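Side-chain contact in cobalamin biosynthesis protein CobN (Mycobacterium tuberculosis, PDB 7C6O), which is the large, catalytic subunit of cobaltochelatase, which probably inserts cobalt into the corrin ring during cobalamin biosynthesis: residues A[896-901]-A[949-954]. Residues are numbered along the deposited sequence; the frame is centred on the assembly and turned at random.
Sequences DDIAEV and PHVVTM
Ile898 and Val951 meet tip to tip between two helices, their CA atoms 7.7 Å apart. From CB, Ile898 forks toward the other helix. One branch, Ile898 CG2, lies anti to the backbone N and faces two partners: Val951 CG1 at 3.6 Å and, more loosely, the sulfur of Met954, with Ile898 CG2 to Met954 SD at 4.3 Å. The other branch starts at Ile898 CG1, which also touches Val951 CG1, and ends at Ile898 CD1, 3.6 Å from Val951 CG1 and 4.1 Å from Val951 CG2. A single valine methyl thus meets three carbons of the isoleucine. Val951 presents it by holding CG1 anti to its own backbone N (chi1 178°). Met954, one turn further along, runs out extended from CB to SD, which carries its contact. No hydrogen bond crosses the contact, which buries 113 Å² in all. Phe944 of helix 942-947 touches both Ile898 and Val951, while Pro851 and Val850 of a loop add further apolar cover. Helix 896-905 also packs on helix 853-874 and on strand 880-885; the contact joins the second helix after strand 880-885 to the second helix after strand 935-940, two adjacent parallel strands of a mixed sheet.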
loop_
_atom_site.group_PDB
_atom_site.type_symbol
_atom_site.label_atom_id
_atom_site.label_comp_id
_atom_site.label_asym_id
_atom_site.label_seq_id
_atom_site.Cartn_x
_atom_site.Cartn_y
_atom_site.Cartn_z
ATOM N N ASP A 896 9.145 5.757 -9.204
ATOM C CA ASP A 896 10.257 5.473 -10.113
ATOM C C ASP A 896 9.816 4.602 -11.287
ATOM O O ASP A 896 10.160 4.882 -12.442
ATOM C CB ASP A 896 11.401 4.791 -9.362
ATOM C CG ASP A 896 12.180 5.746 -8.480
ATOM O OD1 ASP A 896 11.750 6.905 -8.318
ATOM O OD2 ASP A 896 13.230 5.327 -7.947
ATOM N N ASP A 897 9.079 3.522 -11.003
ATOM C CA ASP A 897 8.610 2.623 -12.060
ATOM C C ASP A 897 7.790 3.375 -13.098
ATOM O O ASP A 897 7.951 3.170 -14.307
ATOM C CB ASP A 897 7.753 1.500 -11.472
ATOM C CG ASP A 897 8.544 0.502 -10.655
ATOM O OD1 ASP A 897 9.793 0.514 -10.694
ATOM O OD2 ASP A 897 7.885 -0.311 -9.968
ATOM N N ILE A 898 6.870 4.219 -12.632
ATOM C CA ILE A 898 5.987 4.953 -13.535
ATOM C C ILE A 898 6.802 5.855 -14.448
ATOM O O ILE A 898 6.574 5.912 -15.663
ATOM C CB ILE A 898 4.955 5.758 -12.727
ATOM C CG1 ILE A 898 4.197 4.840 -11.764
ATOM C CG2 ILE A 898 4.009 6.495 -13.664
ATOM C CD1 ILE A 898 3.629 5.563 -10.559
ATOM N N ALA A 899 7.766 6.576 -13.871
ATOM C CA ALA A 899 8.613 7.460 -14.662
ATOM C C ALA A 899 9.422 6.681 -15.691
ATOM O O ALA A 899 9.655 7.168 -16.804
ATOM C CB ALA A 899 9.537 8.254 -13.741
ATOM N N GLU A 900 9.859 5.468 -15.341
ATOM C CA GLU A 900 10.633 4.674 -16.289
ATOM C C GLU A 900 9.798 4.310 -17.510
ATOM O O GLU A 900 10.282 4.386 -18.645
ATOM C CB GLU A 900 11.173 3.410 -15.617
ATOM C CG GLU A 900 12.100 2.602 -16.519
ATOM C CD GLU A 900 12.595 1.321 -15.872
ATOM O OE1 GLU A 900 12.125 0.985 -14.767
ATOM O OE2 GLU A 900 13.456 0.644 -16.476
ATOM N N VAL A 901 8.541 3.915 -17.297
ATOM C CA VAL A 901 7.650 3.626 -18.418
ATOM C C VAL A 901 7.498 4.856 -19.304
ATOM O O VAL A 901 7.637 4.783 -20.530
ATOM C CB VAL A 901 6.283 3.133 -17.906
ATOM C CG1 VAL A 901 5.325 2.936 -19.072
ATOM C CG2 VAL A 901 6.440 1.841 -17.114
ATOM N N PRO A 949 -5.268 4.454 -9.433
ATOM C CA PRO A 949 -6.071 4.423 -10.663
ATOM C C PRO A 949 -5.738 5.563 -11.606
ATOM O O PRO A 949 -5.797 5.376 -12.827
ATOM C CB PRO A 949 -7.512 4.508 -10.142
ATOM C CG PRO A 949 -7.390 5.291 -8.876
ATOM C CD PRO A 949 -6.071 4.873 -8.267
ATOM N N HIS A 950 -5.371 6.736 -11.074
ATOM C CA HIS A 950 -4.973 7.848 -11.932
ATOM C C HIS A 950 -3.731 7.506 -12.744
ATOM O O HIS A 950 -3.585 7.968 -13.880
ATOM C CB HIS A 950 -4.706 9.107 -11.100
ATOM C CG HIS A 950 -5.737 9.383 -10.049
ATOM N ND1 HIS A 950 -5.754 8.735 -8.834
ATOM C CD2 HIS A 950 -6.773 10.256 -10.024
ATOM C CE1 HIS A 950 -6.761 9.187 -8.109
ATOM N NE2 HIS A 950 -7.396 10.111 -8.808
ATOM N N VAL A 951 -2.827 6.706 -12.176
ATOM C CA VAL A 951 -1.598 6.344 -12.876
ATOM C C VAL A 951 -1.873 5.322 -13.971
ATOM O O VAL A 951 -1.287 5.392 -15.057
ATOM C CB VAL A 951 -0.551 5.826 -11.876
ATOM C CG1 VAL A 951 0.700 5.395 -12.613
ATOM C CG2 VAL A 951 -0.225 6.892 -10.841
ATOM N N VAL A 952 -2.753 4.352 -13.701
ATOM C CA VAL A 952 -3.156 3.396 -14.733
ATOM C C VAL A 952 -3.675 4.138 -15.957
ATOM O O VAL A 952 -3.297 3.844 -17.098
ATOM C CB VAL A 952 -4.213 2.424 -14.177
ATOM C CG1 VAL A 952 -4.787 1.562 -15.294
ATOM C CG2 VAL A 952 -3.613 1.554 -13.079
ATOM N N THR A 953 -4.551 5.118 -15.732
ATOM C CA THR A 953 -5.040 5.939 -16.832
ATOM C C THR A 953 -3.914 6.759 -17.448
ATOM O O THR A 953 -3.848 6.915 -18.672
ATOM C CB THR A 953 -6.163 6.849 -16.340
ATOM O OG1 THR A 953 -7.178 6.059 -15.708
ATOM C CG2 THR A 953 -6.776 7.604 -17.498
ATOM N N MET A 954 -3.013 7.281 -16.612
ATOM C CA MET A 954 -1.899 8.084 -17.112
ATOM C C MET A 954 -1.008 7.276 -18.049
ATOM O O MET A 954 -0.628 7.751 -19.126
ATOM C CB MET A 954 -1.086 8.630 -15.937
ATOM C CG MET A 954 0.153 9.414 -16.352
ATOM S SD MET A 954 1.339 9.606 -15.008
ATOM C CE MET A 954 0.332 10.379 -13.747
#